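Local coordinates for SusD superfamily protein (Bacteroides fragilis NCTC 9343, PDB 3NQP) that probably binds glycans at the outer membrane for uptake, as other SusD-family proteins do, at residues G304-I309 with T337-Y342. Numbering follows the deposited sequence. Where two conformers were deposited one is given.
Sequences GDALDI and TFIASY
I339 reaches from its strand to the 304-309 loop and meets two neighbouring residues there: its CG2 branch meets L307, while the CD1 end of the longer branch meets A306 and also lies near CD2 of L307. With CG1 anti to the backbone N (chi1 -170°), the longer branch of I339 runs out extended and brings its CD1 against the methyl of A306, 3.6 Å from CD1 of I339 to CB of A306. The short branch serves L307: CG2 of I339 lies 3.6 Å from CD2 of L307 and somewhat farther from CG, at 3.9 Å, so this methyl rests beside the fork of the leucine. CD2 of L307 lies over the notch between the two branches, 4.0 Å from CB and from CD1 of I339. The leucine and isoleucine side chains pass one another in opposite directions, and L307, whose CB does not point at the strand, makes its contact through the tip. No hydrogen bond joins the two segments; the meeting is wholly apolar and small, burying 126 Å².

A306 and L307 are the central residues of a type I beta turn from D305 to D308, which presents them side by side to the isoleucine. The turn is closed by D308 N bonding to D305 O, and the carboxylate of D305 reaches past the turn, its OD1 accepting N of I309 through the syn lone pair at 3.0 Å, nearly straight at 172°; OD1 is also bonded by Y285 OH. The same hydroxyl binds the amide of L307. The turn belongs to a long loop in the SusD-family region, and I339 to the first strand of an antiparallel hairpin formed by 338-344 and 351-358. H357 on the partner strand touches the side chain of I339 and pairs with its backbone.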
loop_
_atom_site.group_PDB
_atom_site.type_symbol
_atom_site.label_atom_id
_atom_site.label_comp_id
_atom_site.label_asym_id
_atom_site.label_seq_id
_atom_site.Cartn_x
_atom_site.Cartn_y
_atom_site.Cartn_z
ATOM N N GLY A 304 17.889 -24.235 -6.894
ATOM C CA GLY A 304 17.522 -25.039 -5.737
ATOM C C GLY A 304 16.579 -24.245 -4.827
ATOM O O GLY A 304 15.639 -23.604 -5.298
ATOM N N ASP A 305 16.807 -24.302 -3.524
ATOM C CA ASP A 305 16.002 -23.553 -2.579
ATOM C C ASP A 305 16.809 -22.352 -2.112
ATOM O O ASP A 305 17.126 -22.218 -0.920
ATOM C CB ASP A 305 15.608 -24.419 -1.375
ATOM C CG ASP A 305 14.733 -23.678 -0.400
ATOM O OD1 ASP A 305 14.232 -22.597 -0.739
ATOM O OD2 ASP A 305 14.478 -24.188 0.685
ATOM N N ALA A 306 17.117 -21.465 -3.050
ATOM C CA ALA A 306 18.036 -20.353 -2.815
ATOM C C ALA A 306 17.559 -19.398 -1.716
ATOM O O ALA A 306 18.365 -18.826 -1.065
ATOM C CB ALA A 306 18.254 -19.589 -4.115
ATOM N N LEU A 307 16.241 -19.234 -1.533
ATOM C CA LEU A 307 15.684 -18.360 -0.475
ATOM C C LEU A 307 15.529 -19.022 0.877
ATOM O O LEU A 307 15.260 -18.343 1.855
ATOM C CB LEU A 307 14.347 -17.778 -0.886
ATOM C CG LEU A 307 14.436 -16.825 -2.081
ATOM C CD1 LEU A 307 13.074 -16.176 -2.323
ATOM C CD2 LEU A 307 15.541 -15.746 -1.974
ATOM N N ASP A 308 15.737 -20.340 0.949
ATOM C CA ASP A 308 15.449 -21.091 2.173
ATOM C C ASP A 308 13.985 -20.905 2.581
ATOM O O ASP A 308 13.640 -20.392 3.661
ATOM C CB ASP A 308 16.409 -20.729 3.314
ATOM C CG ASP A 308 16.421 -21.788 4.430
ATOM O OD1 ASP A 308 15.731 -22.832 4.341
ATOM O OD2 ASP A 308 17.133 -21.563 5.414
ATOM N N ILE A 309 13.121 -21.370 1.705
ATOM C CA ILE A 309 11.703 -21.376 2.004
ATOM C C ILE A 309 11.136 -22.813 2.024
ATOM O O ILE A 309 9.960 -22.986 2.278
ATOM C CB ILE A 309 10.923 -20.499 1.005
ATOM C CG1 ILE A 309 11.048 -21.064 -0.378
ATOM C CG2 ILE A 309 11.375 -18.981 1.085
ATOM C CD1 ILE A 309 10.044 -20.530 -1.469
ATOM N N THR A 337 14.986 -6.714 -2.625
ATOM C CA THR A 337 13.615 -6.943 -2.974
ATOM C C THR A 337 13.463 -8.275 -3.699
ATOM O O THR A 337 12.479 -8.994 -3.468
ATOM C CB THR A 337 13.035 -5.759 -3.854
ATOM O OG1 THR A 337 13.201 -4.487 -3.163
ATOM C CG2 THR A 337 11.552 -6.031 -4.206
ATOM N N PHE A 338 14.416 -8.582 -4.587
ATOM C CA PHE A 338 14.309 -9.663 -5.498
ATOM C C PHE A 338 15.519 -10.611 -5.480
ATOM O O PHE A 338 16.642 -10.208 -5.184
ATOM C CB PHE A 338 14.263 -9.131 -6.914
ATOM C CG PHE A 338 13.003 -8.420 -7.290
ATOM C CD1 PHE A 338 11.826 -9.109 -7.497
ATOM C CD2 PHE A 338 13.038 -7.072 -7.571
ATOM C CE1 PHE A 338 10.683 -8.437 -7.930
ATOM C CE2 PHE A 338 11.855 -6.397 -7.976
ATOM C CZ PHE A 338 10.728 -7.102 -8.179
ATOM N N ILE A 339 15.262 -11.874 -5.829
ATOM C CA ILE A 339 16.294 -12.774 -6.331
ATOM C C ILE A 339 15.893 -13.137 -7.750
ATOM O O ILE A 339 14.715 -13.307 -8.052
ATOM C CB ILE A 339 16.499 -14.078 -5.468
ATOM C CG1 ILE A 339 17.764 -14.840 -5.932
ATOM C CG2 ILE A 339 15.211 -14.962 -5.456
ATOM C CD1 ILE A 339 18.196 -16.073 -4.996
ATOM N N ALA A 340 16.878 -13.243 -8.646
ATOM C CA ALA A 340 16.593 -13.560 -10.048
ATOM C C ALA A 340 16.899 -15.039 -10.331
ATOM O O ALA A 340 17.837 -15.627 -9.765
ATOM C CB ALA A 340 17.434 -12.650 -10.954
ATOM N N SER A 341 16.124 -15.634 -11.230
ATOM C CA SER A 341 16.425 -16.971 -11.733
ATOM C C SER A 341 16.711 -16.842 -13.222
ATOM O O SER A 341 16.086 -16.035 -13.928
ATOM C CB SER A 341 15.280 -17.960 -11.442
ATOM O OG SER A 341 14.035 -17.585 -12.032
ATOM N N TYR A 342 17.640 -17.655 -13.690
ATOM C CA TYR A 342 18.180 -17.559 -15.050
ATOM C C TYR A 342 18.114 -18.912 -15.789
ATOM O O TYR A 342 18.310 -19.952 -15.191
ATOM C CB TYR A 342 19.653 -17.146 -15.012
ATOM C CG TYR A 342 19.903 -15.778 -14.459
ATOM C CD1 TYR A 342 19.912 -15.548 -13.089
ATOM C CD2 TYR A 342 20.082 -14.689 -15.303
ATOM C CE1 TYR A 342 20.118 -14.282 -12.590
ATOM C CE2 TYR A 342 20.284 -13.447 -14.816
ATOM C CZ TYR A 342 20.302 -13.235 -13.467
ATOM O OH TYR A 342 20.502 -11.952 -12.973
#